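Local coordinates for protein MIP07328p (Drosophila melanogaster, PDB 6FKK) that probably acts as a chemorepellent axon guidance cue that binds semaphorin receptors, this chain being its extracellular sema and plexin-semaphorin-integrin (PSI) domains, at residues K43-Y47 against A58-S64; R87-P93 against T154-A158; T448-E452 against V464-G468. All coordinates share one frame; numbering follows the deposited sequence.

Contact 1: residues K43-Y47 against A58-S64; sequences KDVIY and ARLEWHS
The backbone carbonyl Asp44 O takes the amide Trp62 N at 2.6 Å, in a bond that is nearly straight at the hydrogen (167°). Beyond this pair the carboxylate of Asp44, set beside its own backbone N with CG anti to the carbonyl carbon, has partners outside the two segments: OD2 bonds to His83 ND1 and OD1 to the amide of Asn84, fixing the group at both oxygens. Asp44 CB lies over one face of the His63 imidazole, 3.8 Å from the ring centroid, while the carboxylate and ring planes stand 43° apart. With an alanine here, His83 ND1 and the Asn84 amide are likely to lose their carboxylate partner, though CB would still lie over His63. From Asp44 onward the two chains run as the antiparallel outer hairpin of a sema-domain propeller blade, 56-61 forming its rim strand. Ile46 and Leu60 are the hydrogen-bonded pair, Ile46 N reaching Leu60 O at 2.9 Å and Leu60 N returning to Ile46 O at 3.1 Å; their side chains meet through Ile46 CG2 and Leu60 CB, and both also touch Leu99 of the next blade. The other face carries Val45, Tyr47, Arg59 and Glu61. Val45 CG1 packs against Arg59 CG at 3.6 Å, and Tyr47 CE2 lies over the guanidinium, whose plane is turned 79° from the ring. Arg59 NH1 pairs with Glu56.

Contact 2: residues R87-P93 against T154-A158; sequences RVYALRP and TYAFA
Tyr155 and Phe157 both reach across from strand 154-158 to strand 87-91, and two CH-pi contacts result: Val88 CG1 sits over the centre of the Tyr155 ring, 4.0 Å from its centroid, and Ala90 CB lies over a face of Phe157, closest to CD1 at 3.6 Å. The phenol adds a polar bridge: Tyr155 OH donates to Tyr89 O at 3.0 Å, lying in the carbonyl plane on a lone pair, with a C=O...O angle of 124°. These are the first strands of two successive blades of the sema beta-propeller. They run almost parallel, 10° between their directions, but their axes come no closer than 7.9 Å, so side chains and not a shared sheet ladder bridge the gap. With its CG held between the backbone N and the carbonyl carbon (chi1 72°), Tyr155 stands up toward the facing strand. Phe157 takes a different torsion, CG anti to the backbone N, and its far rim meets Arg92 CG through CZ and Pro93 CD through CE2, the proline coming in at the ring edge.

One shell out, the positions of Val88 and Ala90 are set by strand 97-101. Arg87 and Val88 both face Cys100 in a classic beta bulge, and Ala90 pairs with Leu98. Leu162 of strand 161-165 touches both Val88 and Tyr155. The Arg87 guanidinium bonds instead, through NH2, to the carbonyl of Tyr27, and Arg92 NH1 forms a salt bridge to Glu96 OE1.

Contact 3: residues T448-E452 against V464-G468; sequences TPIRE and VVSDG
A classic beta bulge marks the start of strand 452-456, the innermost strand of the propeller blade that is completed at its outer rim by the N-terminal strand 18-21, the ring closure known from beta-propellers. Arg451 and Glu452 share one residue opposite them, Val465, whose carbonyl oxygen receives both amides: Arg451 N at 2.7 Å, approaching nearly along the C=O axis, and Glu452 N at 3.3 Å, well off the C=O direction (134°) and tilted from the carbonyl plane. The return bond from Val465 N to Glu452 O, 3.1 Å, makes these two an antiparallel hydrogen-bonded pair. Their side chains run side by side, CB near CB, and Glu452 OE1 goes on to the amide of Ile30 in the adjoining blade.

Before the bulge, Ile450 crosses Val464 at about a right angle. Its CG1 rests 3.6 Å from Val464 CG1, and both side chains also touch Val415 of strand 414-423, which ties this corner to the preceding blade. From within the bulge, the Arg451 side chain bends at chi2 (-71°) and folds back to Asp467 in a salt bridge. There Arg451 NE bonds to Asp467 OD1 at 3.0 Å, meeting it from above the carboxylate plane, while Arg451 NH2 makes a weak bond to Asp467 OD2 at 2.9 Å. The two flat groups are 73° apart, far from coplanar. Such a twisted pairing gives each N-H a bent path to its oxygen, so the salt bridge between Arg451 and Asp467 probably owes more to opposite charge than to hydrogen-bond alignment, whereas the backbone at Val465 is held by directed bonds.

The three contacts follow one another along the chain and sample three kinds of strand contact in one sema propeller: contact 1 the outer strands of one blade, contact 2 the inner strands of two later blades, contact 3 the inner side of the blade that closes the ring. The centres of contacts 1 and 2 lie about 17 Å apart, with nearest atoms about 5 Å. Contact 3 is centred about 19 Å from contact 1 and about 22 Å from contact 2, its nearest atoms about 7 Å from each. NAG residues lie about 5 Å from the Ala58 side chain and about 4 Å from that of Tyr89; this protein-attached glycan marks no binding pocket.

Contact 1: residues K43-Y47 against A58-S64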
ATOM      1  N   LYS A  43       5.149  18.509  -8.556  1.00 70.62           N
ATOM      2  CA  LYS A  43       4.993  19.931  -8.280  1.00 78.75           C
ATOM      3  C   LYS A  43       4.562  20.643  -9.553  1.00 81.44           C
ATOM      4  O   LYS A  43       5.310  20.678 -10.536  1.00 77.20           O
ATOM      5  CB  LYS A  43       6.297  20.515  -7.742  1.00 76.41           C
ATOM      6  CG  LYS A  43       6.261  22.024  -7.560  1.00 73.61           C
ATOM      7  CD  LYS A  43       7.542  22.549  -6.933  1.00 83.61           C
ATOM      8  CE  LYS A  43       8.758  22.203  -7.775  1.00 97.95           C
ATOM      9  NZ  LYS A  43       9.997  22.849  -7.256  1.00107.34           N
ATOM     10  N   ASP A  44       3.340  21.177  -9.545  1.00 85.29           N
ATOM     11  CA  ASP A  44       2.802  22.005 -10.620  1.00 85.00           C
ATOM     12  C   ASP A  44       2.578  21.235 -11.919  1.00 91.85           C
ATOM     13  O   ASP A  44       2.029  21.789 -12.877  1.00109.98           O
ATOM     14  CB  ASP A  44       3.717  23.208 -10.882  1.00 87.10           C
ATOM     15  CG  ASP A  44       3.762  24.177  -9.713  1.00 98.55           C
ATOM     16  OD1 ASP A  44       2.776  24.240  -8.950  1.00 96.07           O
ATOM     17  OD2 ASP A  44       4.784  24.879  -9.563  1.00106.57           O
ATOM     18  N   VAL A  45       2.993  19.969 -11.975  1.00 81.70           N
ATOM     19  CA  VAL A  45       2.918  19.181 -13.201  1.00 86.44           C
ATOM     20  C   VAL A  45       2.454  17.769 -12.865  1.00 89.19           C
ATOM     21  O   VAL A  45       2.702  17.254 -11.771  1.00103.71           O
ATOM     22  CB  VAL A  45       4.279  19.133 -13.945  1.00105.49           C
ATOM     23  CG1 VAL A  45       4.125  18.487 -15.310  1.00118.92           C
ATOM     24  CG2 VAL A  45       4.884  20.524 -14.091  1.00121.01           C
ATOM     25  N   ILE A  46       1.758  17.150 -13.817  1.00 89.84           N
ATOM     26  CA  ILE A  46       1.506  15.714 -13.822  1.00 89.72           C
ATOM     27  C   ILE A  46       2.025  15.163 -15.145  1.00 97.41           C
ATOM     28  O   ILE A  46       1.790  15.754 -16.206  1.00102.33           O
ATOM     29  CB  ILE A  46       0.015  15.385 -13.618  1.00 74.40           C
ATOM     30  CG1 ILE A  46      -0.218  13.875 -13.680  1.00 80.55           C
ATOM     31  CG2 ILE A  46      -0.846  16.108 -14.639  1.00 71.41           C
ATOM     32  CD1 ILE A  46      -1.661  13.470 -13.473  1.00 92.61           C
ATOM     33  N   TYR A  47       2.748  14.046 -15.080  1.00 92.43           N
ATOM     34  CA  TYR A  47       3.469  13.504 -16.224  1.00 81.28           C
ATOM     35  C   TYR A  47       2.867  12.177 -16.670  1.00 91.28           C
ATOM     36  O   TYR A  47       2.539  11.322 -15.841  1.00 96.46           O
ATOM     37  CB  TYR A  47       4.952  13.294 -15.892  1.00 74.45           C
ATOM     38  CG  TYR A  47       5.680  14.532 -15.416  1.00 75.97           C
ATOM     39  CD1 TYR A  47       5.719  14.865 -14.068  1.00 72.47           C
ATOM     40  CD2 TYR A  47       6.342  15.361 -16.313  1.00 82.15           C
ATOM     41  CE1 TYR A  47       6.388  15.992 -13.628  1.00 74.04           C
ATOM     42  CE2 TYR A  47       7.016  16.490 -15.881  1.00 91.86           C
ATOM     43  CZ  TYR A  47       7.035  16.800 -14.537  1.00 85.76           C
ATOM     44  OH  TYR A  47       7.701  17.921 -14.100  1.00 97.26           O
ATOM     45  N   ALA A  58       3.185  12.694 -22.411  1.00129.26           N
ATOM     46  CA  ALA A  58       2.253  13.806 -22.288  1.00130.98           C
ATOM     47  C   ALA A  58       2.471  14.524 -20.965  1.00121.78           C
ATOM     48  O   ALA A  58       2.729  13.889 -19.938  1.00123.24           O
ATOM     49  CB  ALA A  58       0.796  13.332 -22.388  1.00133.41           C
ATOM     50  N   ARG A  59       2.355  15.850 -20.994  1.00118.73           N
ATOM     51  CA  ARG A  59       2.576  16.689 -19.823  1.00102.96           C
ATOM     52  C   ARG A  59       1.392  17.625 -19.638  1.00103.64           C
ATOM     53  O   ARG A  59       0.924  18.237 -20.603  1.00113.93           O
ATOM     54  CB  ARG A  59       3.864  17.505 -19.961  1.00102.18           C
ATOM     55  CG  ARG A  59       4.062  18.533 -18.863  1.00 99.07           C
ATOM     56  CD  ARG A  59       5.392  19.253 -18.999  1.00103.08           C
ATOM     57  NE  ARG A  59       6.502  18.321 -19.167  1.00116.87           N
ATOM     58  CZ  ARG A  59       7.780  18.647 -19.010  1.00119.96           C
ATOM     59  NH1 ARG A  59       8.727  17.735 -19.186  1.00121.63           N
ATOM     60  NH2 ARG A  59       8.111  19.884 -18.669  1.00111.38           N
ATOM     61  N   LEU A  60       0.915  17.736 -18.402  1.00 91.08           N
ATOM     62  CA  LEU A  60      -0.141  18.674 -18.044  1.00 89.73           C
ATOM     63  C   LEU A  60       0.360  19.524 -16.885  1.00101.89           C
ATOM     64  O   LEU A  60       0.658  18.994 -15.809  1.00106.16           O
ATOM     65  CB  LEU A  60      -1.431  17.935 -17.670  1.00 94.27           C
ATOM     66  CG  LEU A  60      -2.775  18.667 -17.755  1.00 99.06           C
ATOM     67  CD1 LEU A  60      -3.908  17.655 -17.744  1.00 95.99           C
ATOM     68  CD2 LEU A  60      -2.951  19.664 -16.620  1.00 98.46           C
ATOM     69  N   GLU A  61       0.459  20.833 -17.106  1.00 98.99           N
ATOM     70  CA  GLU A  61       0.988  21.759 -16.115  1.00100.81           C
ATOM     71  C   GLU A  61      -0.142  22.549 -15.468  1.00 98.45           C
ATOM     72  O   GLU A  61      -1.112  22.928 -16.133  1.00 95.29           O
ATOM     73  CB  GLU A  61       2.009  22.713 -16.744  1.00 89.63           C
ATOM     74  CG  GLU A  61       3.322  22.040 -17.125  1.00 99.08           C
ATOM     75  CD  GLU A  61       4.344  23.012 -17.685  1.00122.21           C
ATOM     76  OE1 GLU A  61       3.936  24.012 -18.313  1.00134.08           O
ATOM     77  OE2 GLU A  61       5.556  22.779 -17.493  1.00126.13           O
ATOM     78  N   TRP A  62      -0.002  22.798 -14.167  1.00 90.24           N
ATOM     79  CA  TRP A  62      -1.043  23.454 -13.383  1.00 91.72           C
ATOM     80  C   TRP A  62      -0.357  24.185 -12.238  1.00 99.96           C
ATOM     81  O   TRP A  62       0.182  23.546 -11.330  1.00105.34           O
ATOM     82  CB  TRP A  62      -2.055  22.431 -12.870  1.00 89.67           C
ATOM     83  CG  TRP A  62      -3.243  23.009 -12.163  1.00 87.39           C
ATOM     84  CD1 TRP A  62      -3.483  24.324 -11.892  1.00 89.69           C
ATOM     85  CD2 TRP A  62      -4.356  22.280 -11.633  1.00 94.32           C
ATOM     86  NE1 TRP A  62      -4.678  24.459 -11.226  1.00 95.22           N
ATOM     87  CE2 TRP A  62      -5.233  23.218 -11.055  1.00 92.85           C
ATOM     88  CE3 TRP A  62      -4.696  20.924 -11.591  1.00104.10           C
ATOM     89  CZ2 TRP A  62      -6.426  22.844 -10.442  1.00 91.86           C
ATOM     90  CZ3 TRP A  62      -5.882  20.556 -10.984  1.00101.38           C
ATOM     91  CH2 TRP A  62      -6.732  21.512 -10.417  1.00 92.46           C
ATOM     92  N   HIS A  63      -0.379  25.514 -12.277  1.00 93.37           N
ATOM     93  CA  HIS A  63       0.359  26.335 -11.330  1.00 95.89           C
ATOM     94  C   HIS A  63      -0.591  27.118 -10.437  1.00 91.43           C
ATOM     95  O   HIS A  63      -1.728  27.416 -10.816  1.00 98.23           O
ATOM     96  CB  HIS A  63       1.296  27.304 -12.056  1.00113.14           C
ATOM     97  CG  HIS A  63       2.413  26.625 -12.784  1.00116.27           C
ATOM     98  ND1 HIS A  63       3.663  26.453 -12.231  1.00115.78           N
ATOM     99  CD2 HIS A  63       2.466  26.069 -14.017  1.00116.89           C
ATOM    100  CE1 HIS A  63       4.440  25.823 -13.094  1.00118.73           C
ATOM    101  NE2 HIS A  63       3.737  25.578 -14.184  1.00119.20           N
ATOM    102  N   SER A  64      -0.107  27.451  -9.243  1.00 90.31           N
ATOM    103  CA  SER A  64      -0.868  28.270  -8.313  1.00 86.20           C
ATOM    104  C   SER A  64      -0.765  29.734  -8.712  1.00105.21           C
ATOM    105  O   SER A  64       0.322  30.225  -9.033  1.00103.68           O
ATOM    106  CB  SER A  64      -0.356  28.080  -6.885  1.00 83.44           C
ATOM    107  OG  SER A  64      -0.557  26.752  -6.438  1.00 94.87           O
TER

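Contact 2: residues R87-P93 against T154-A158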
ATOM      1  N   ARG A  87      -2.229  15.347  -6.616  1.00 53.82           N
ATOM      2  CA  ARG A  87      -2.269  14.167  -5.763  1.00 56.97           C
ATOM      3  C   ARG A  87      -3.472  13.261  -5.987  1.00 51.64           C
ATOM      4  O   ARG A  87      -3.534  12.198  -5.361  1.00 73.41           O
ATOM      5  CB  ARG A  87      -2.235  14.586  -4.283  1.00 54.42           C
ATOM      6  CG  ARG A  87      -0.881  15.077  -3.801  1.00 54.56           C
ATOM      7  CD  ARG A  87       0.114  13.932  -3.729  1.00 58.33           C
ATOM      8  NE  ARG A  87       1.415  14.357  -3.220  1.00 55.34           N
ATOM      9  CZ  ARG A  87       2.445  14.688  -3.990  1.00 61.31           C
ATOM     10  NH1 ARG A  87       2.330  14.645  -5.310  1.00 63.57           N
ATOM     11  NH2 ARG A  87       3.592  15.059  -3.438  1.00 68.00           N
ATOM     12  N   VAL A  88      -4.428  13.637  -6.836  1.00 51.35           N
ATOM     13  CA  VAL A  88      -5.645  12.851  -7.032  1.00 50.59           C
ATOM     14  C   VAL A  88      -5.948  12.780  -8.522  1.00 53.27           C
ATOM     15  O   VAL A  88      -6.096  13.818  -9.177  1.00 56.84           O
ATOM     16  CB  VAL A  88      -6.851  13.441  -6.277  1.00 54.32           C
ATOM     17  CG1 VAL A  88      -8.107  12.643  -6.582  1.00 58.76           C
ATOM     18  CG2 VAL A  88      -6.588  13.471  -4.779  1.00 56.66           C
ATOM     19  N   TYR A  89      -6.051  11.563  -9.054  1.00 63.79           N
ATOM     20  CA  TYR A  89      -6.461  11.333 -10.432  1.00 63.48           C
ATOM     21  C   TYR A  89      -7.513  10.236 -10.475  1.00 64.95           C
ATOM     22  O   TYR A  89      -7.422   9.245  -9.743  1.00 66.83           O
ATOM     23  CB  TYR A  89      -5.276  10.945 -11.329  1.00 57.67           C
ATOM     24  CG  TYR A  89      -5.700  10.317 -12.643  1.00 73.34           C
ATOM     25  CD1 TYR A  89      -6.201  11.096 -13.678  1.00 91.37           C
ATOM     26  CD2 TYR A  89      -5.608   8.945 -12.843  1.00 79.83           C
ATOM     27  CE1 TYR A  89      -6.596  10.525 -14.877  1.00 91.92           C
ATOM     28  CE2 TYR A  89      -6.000   8.367 -14.038  1.00 85.93           C
ATOM     29  CZ  TYR A  89      -6.493   9.161 -15.051  1.00 81.99           C
ATOM     30  OH  TYR A  89      -6.883   8.588 -16.239  1.00 89.89           O
ATOM     31  N   ALA A  90      -8.508  10.414 -11.342  1.00 65.61           N
ATOM     32  CA  ALA A  90      -9.554   9.419 -11.519  1.00 74.35           C
ATOM     33  C   ALA A  90     -10.170   9.592 -12.899  1.00 81.99           C
ATOM     34  O   ALA A  90     -10.434  10.717 -13.329  1.00 86.73           O
ATOM     35  CB  ALA A  90     -10.631   9.536 -10.435  1.00 76.31           C
ATOM     36  N   LEU A  91     -10.387   8.472 -13.586  1.00 93.31           N
ATOM     37  CA  LEU A  91     -11.051   8.465 -14.888  1.00 91.98           C
ATOM     38  C   LEU A  91     -12.541   8.253 -14.641  1.00105.19           C
ATOM     39  O   LEU A  91     -12.986   7.135 -14.373  1.00109.48           O
ATOM     40  CB  LEU A  91     -10.463   7.382 -15.787  1.00 77.63           C
ATOM     41  CG  LEU A  91     -11.045   7.216 -17.193  1.00 77.14           C
ATOM     42  CD1 LEU A  91     -10.857   8.481 -18.009  1.00 77.46           C
ATOM     43  CD2 LEU A  91     -10.406   6.025 -17.894  1.00 84.65           C
ATOM     44  N   ARG A  92     -13.313   9.336 -14.725  1.00110.51           N
ATOM     45  CA  ARG A  92     -14.731   9.285 -14.414  1.00116.35           C
ATOM     46  C   ARG A  92     -15.478   8.403 -15.415  1.00135.19           C
ATOM     47  O   ARG A  92     -15.005   8.175 -16.532  1.00135.84           O
ATOM     48  CB  ARG A  92     -15.321  10.694 -14.411  1.00104.57           C
ATOM     49  CG  ARG A  92     -14.948  11.525 -13.195  1.00 91.48           C
ATOM     50  CD  ARG A  92     -15.913  12.681 -13.031  1.00 97.13           C
ATOM     51  NE  ARG A  92     -17.271  12.208 -12.781  1.00116.46           N
ATOM     52  CZ  ARG A  92     -18.366  12.921 -13.022  1.00131.46           C
ATOM     53  NH1 ARG A  92     -18.266  14.139 -13.532  1.00132.29           N
ATOM     54  NH2 ARG A  92     -19.562  12.410 -12.763  1.00132.23           N
ATOM     55  N   PRO A  93     -16.653   7.889 -15.032  1.00140.10           N
ATOM     56  CA  PRO A  93     -17.427   7.048 -15.961  1.00143.04           C
ATOM     57  C   PRO A  93     -17.890   7.769 -17.221  1.00148.93           C
ATOM     58  O   PRO A  93     -18.315   7.097 -18.169  1.00149.20           O
ATOM     59  CB  PRO A  93     -18.624   6.592 -15.113  1.00134.68           C
ATOM     60  CG  PRO A  93     -18.704   7.581 -13.992  1.00129.16           C
ATOM     61  CD  PRO A  93     -17.286   7.960 -13.703  1.00128.13           C
ATOM     62  N   THR A 154      -4.624   9.255   1.437  1.00 46.49           N
ATOM     63  CA  THR A 154      -4.878   8.388   0.293  1.00 47.87           C
ATOM     64  C   THR A 154      -6.317   8.583  -0.173  1.00 50.40           C
ATOM     65  O   THR A 154      -7.088   9.344   0.420  1.00 50.54           O
ATOM     66  CB  THR A 154      -4.610   6.919   0.642  1.00 49.55           C
ATOM     67  OG1 THR A 154      -4.635   6.129  -0.554  1.00 64.27           O
ATOM     68  CG2 THR A 154      -5.668   6.400   1.608  1.00 34.43           C
ATOM     69  N   TYR A 155      -6.682   7.885  -1.247  1.00 37.93           N
ATOM     70  CA  TYR A 155      -8.022   7.995  -1.808  1.00 45.26           C
ATOM     71  C   TYR A 155      -8.321   6.743  -2.619  1.00 47.95           C
ATOM     72  O   TYR A 155      -7.453   5.896  -2.838  1.00 53.01           O
ATOM     73  CB  TYR A 155      -8.164   9.248  -2.678  1.00 48.85           C
ATOM     74  CG  TYR A 155      -7.424   9.163  -3.996  1.00 52.04           C
ATOM     75  CD1 TYR A 155      -6.068   9.448  -4.074  1.00 43.19           C
ATOM     76  CD2 TYR A 155      -8.082   8.795  -5.163  1.00 59.78           C
ATOM     77  CE1 TYR A 155      -5.388   9.369  -5.276  1.00 48.81           C
ATOM     78  CE2 TYR A 155      -7.411   8.714  -6.370  1.00 54.06           C
ATOM     79  CZ  TYR A 155      -6.064   9.002  -6.421  1.00 55.52           C
ATOM     80  OH  TYR A 155      -5.391   8.921  -7.621  1.00 67.38           O
ATOM     81  N   ALA A 156      -9.569   6.650  -3.077  1.00 39.33           N
ATOM     82  CA  ALA A 156     -10.001   5.537  -3.914  1.00 44.80           C
ATOM     83  C   ALA A 156     -11.287   5.932  -4.623  1.00 56.98           C
ATOM     84  O   ALA A 156     -12.244   6.366  -3.974  1.00 60.32           O
ATOM     85  CB  ALA A 156     -10.214   4.268  -3.083  1.00 37.58           C
ATOM     86  N   PHE A 157     -11.305   5.783  -5.947  1.00 49.27           N
ATOM     87  CA  PHE A 157     -12.467   6.114  -6.766  1.00 47.82           C
ATOM     88  C   PHE A 157     -13.245   4.830  -7.035  1.00 52.99           C
ATOM     89  O   PHE A 157     -12.808   3.985  -7.823  1.00 69.26           O
ATOM     90  CB  PHE A 157     -12.034   6.785  -8.068  1.00 57.35           C
ATOM     91  CG  PHE A 157     -13.155   7.460  -8.808  1.00 61.63           C
ATOM     92  CD1 PHE A 157     -13.553   8.741  -8.467  1.00 68.74           C
ATOM     93  CD2 PHE A 157     -13.802   6.819  -9.852  1.00 72.86           C
ATOM     94  CE1 PHE A 157     -14.581   9.369  -9.147  1.00 83.28           C
ATOM     95  CE2 PHE A 157     -14.829   7.441 -10.538  1.00 80.38           C
ATOM     96  CZ  PHE A 157     -15.219   8.717 -10.184  1.00 83.01           C
ATOM     97  N   ALA A 158     -14.400   4.689  -6.385  1.00 57.27           N
ATOM     98  CA  ALA A 158     -15.191   3.466  -6.444  1.00 58.72           C
ATOM     99  C   ALA A 158     -16.623   3.789  -6.847  1.00 71.83           C
ATOM    100  O   ALA A 158     -17.277   4.622  -6.212  1.00 71.33           O
ATOM    101  CB  ALA A 158     -15.175   2.738  -5.097  1.00 62.66           C
TER

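Contact 3: residues T448-E452 against V464-G468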
ATOM      1  N   THR A 448      19.040   8.303  -0.912  1.00 82.97           N
ATOM      2  CA  THR A 448      17.659   8.553  -1.298  1.00 73.05           C
ATOM      3  C   THR A 448      16.753   7.394  -0.880  1.00 59.04           C
ATOM      4  O   THR A 448      17.108   6.225  -1.064  1.00 64.57           O
ATOM      5  CB  THR A 448      17.559   8.772  -2.807  1.00 80.76           C
ATOM      6  OG1 THR A 448      18.260   7.728  -3.491  1.00101.34           O
ATOM      7  CG2 THR A 448      18.163  10.117  -3.194  1.00 81.52           C
ATOM      8  N   PRO A 449      15.586   7.687  -0.310  1.00 62.29           N
ATOM      9  CA  PRO A 449      14.640   6.634   0.065  1.00 48.72           C
ATOM     10  C   PRO A 449      13.680   6.290  -1.067  1.00 55.85           C
ATOM     11  O   PRO A 449      13.444   7.074  -1.989  1.00 77.03           O
ATOM     12  CB  PRO A 449      13.875   7.253   1.248  1.00 44.66           C
ATOM     13  CG  PRO A 449      14.551   8.587   1.533  1.00 47.79           C
ATOM     14  CD  PRO A 449      15.199   8.986   0.253  1.00 58.44           C
ATOM     15  N   ILE A 450      13.112   5.091  -0.967  1.00 50.43           N
ATOM     16  CA  ILE A 450      12.206   4.552  -1.976  1.00 52.56           C
ATOM     17  C   ILE A 450      10.773   4.786  -1.515  1.00 51.18           C
ATOM     18  O   ILE A 450      10.356   4.273  -0.468  1.00 59.61           O
ATOM     19  CB  ILE A 450      12.474   3.060  -2.226  1.00 46.23           C
ATOM     20  CG1 ILE A 450      13.874   2.865  -2.813  1.00 48.20           C
ATOM     21  CG2 ILE A 450      11.415   2.467  -3.144  1.00 40.25           C
ATOM     22  CD1 ILE A 450      14.223   1.425  -3.092  1.00 42.22           C
ATOM     23  N   ARG A 451      10.014   5.552  -2.299  1.00 47.12           N
ATOM     24  CA  ARG A 451       8.645   5.908  -1.943  1.00 55.14           C
ATOM     25  C   ARG A 451       7.630   4.876  -2.431  1.00 56.46           C
ATOM     26  O   ARG A 451       6.735   4.482  -1.677  1.00 54.93           O
ATOM     27  CB  ARG A 451       8.307   7.293  -2.506  1.00 56.82           C
ATOM     28  CG  ARG A 451       9.143   8.423  -1.921  1.00 53.10           C
ATOM     29  CD  ARG A 451       8.757   8.708  -0.479  1.00 64.88           C
ATOM     30  NE  ARG A 451       9.491   9.844   0.072  1.00 68.93           N
ATOM     31  CZ  ARG A 451      10.515   9.738   0.914  1.00 63.45           C
ATOM     32  NH1 ARG A 451      10.926   8.543   1.312  1.00 67.68           N
ATOM     33  NH2 ARG A 451      11.124  10.826   1.365  1.00 46.42           N
ATOM     34  N   GLU A 452       7.750   4.430  -3.680  1.00 53.85           N
ATOM     35  CA  GLU A 452       6.801   3.490  -4.256  1.00 60.73           C
ATOM     36  C   GLU A 452       7.527   2.528  -5.186  1.00 52.79           C
ATOM     37  O   GLU A 452       8.668   2.762  -5.591  1.00 53.68           O
ATOM     38  CB  GLU A 452       5.683   4.214  -5.021  1.00 75.25           C
ATOM     39  CG  GLU A 452       4.625   4.852  -4.135  1.00 81.54           C
ATOM     40  CD  GLU A 452       3.800   5.887  -4.875  1.00 93.99           C
ATOM     41  OE1 GLU A 452       4.376   6.618  -5.707  1.00 95.99           O
ATOM     42  OE2 GLU A 452       2.578   5.970  -4.625  1.00 97.76           O
ATOM     43  N   VAL A 464      11.435   1.900  -9.604  1.00 60.28           N
ATOM     44  CA  VAL A 464      11.609   2.473  -8.274  1.00 53.71           C
ATOM     45  C   VAL A 464      11.281   3.958  -8.330  1.00 57.08           C
ATOM     46  O   VAL A 464      11.683   4.666  -9.262  1.00 77.98           O
ATOM     47  CB  VAL A 464      13.042   2.229  -7.769  1.00 50.17           C
ATOM     48  CG1 VAL A 464      13.229   2.829  -6.385  1.00 48.68           C
ATOM     49  CG2 VAL A 464      13.345   0.741  -7.761  1.00 45.31           C
ATOM     50  N   VAL A 465      10.547   4.440  -7.331  1.00 49.15           N
ATOM     51  CA  VAL A 465      10.062   5.815  -7.296  1.00 46.28           C
ATOM     52  C   VAL A 465      10.593   6.491  -6.040  1.00 61.94           C
ATOM     53  O   VAL A 465      10.321   6.037  -4.922  1.00 64.71           O
ATOM     54  CB  VAL A 465       8.527   5.876  -7.335  1.00 57.35           C
ATOM     55  CG1 VAL A 465       8.054   7.320  -7.272  1.00 56.16           C
ATOM     56  CG2 VAL A 465       8.001   5.186  -8.582  1.00 62.23           C
ATOM     57  N   SER A 466      11.342   7.574  -6.224  1.00 48.07           N
ATOM     58  CA  SER A 466      11.788   8.424  -5.133  1.00 49.70           C
ATOM     59  C   SER A 466      11.012   9.738  -5.178  1.00 65.23           C
ATOM     60  O   SER A 466      10.055   9.893  -5.944  1.00 76.08           O
ATOM     61  CB  SER A 466      13.297   8.655  -5.213  1.00 64.19           C
ATOM     62  OG  SER A 466      13.619   9.554  -6.261  1.00 65.65           O
ATOM     63  N   ASP A 467      11.433  10.696  -4.349  1.00 58.36           N
ATOM     64  CA  ASP A 467      10.763  11.992  -4.340  1.00 59.63           C
ATOM     65  C   ASP A 467      10.947  12.719  -5.664  1.00 63.66           C
ATOM     66  O   ASP A 467      10.034  13.405  -6.135  1.00 73.93           O
ATOM     67  CB  ASP A 467      11.277  12.848  -3.184  1.00 65.71           C
ATOM     68  CG  ASP A 467      10.594  12.527  -1.871  1.00 85.02           C
ATOM     69  OD1 ASP A 467       9.437  12.050  -1.898  1.00 86.36           O
ATOM     70  OD2 ASP A 467      11.214  12.758  -0.813  1.00 83.60           O
ATOM     71  N   GLY A 468      12.112  12.574  -6.287  1.00 70.63           N
ATOM     72  CA  GLY A 468      12.376  13.318  -7.502  1.00 75.13           C
ATOM     73  C   GLY A 468      12.943  12.508  -8.648  1.00 72.85           C
ATOM     74  O   GLY A 468      13.674  13.053  -9.481  1.00 72.93           O
TER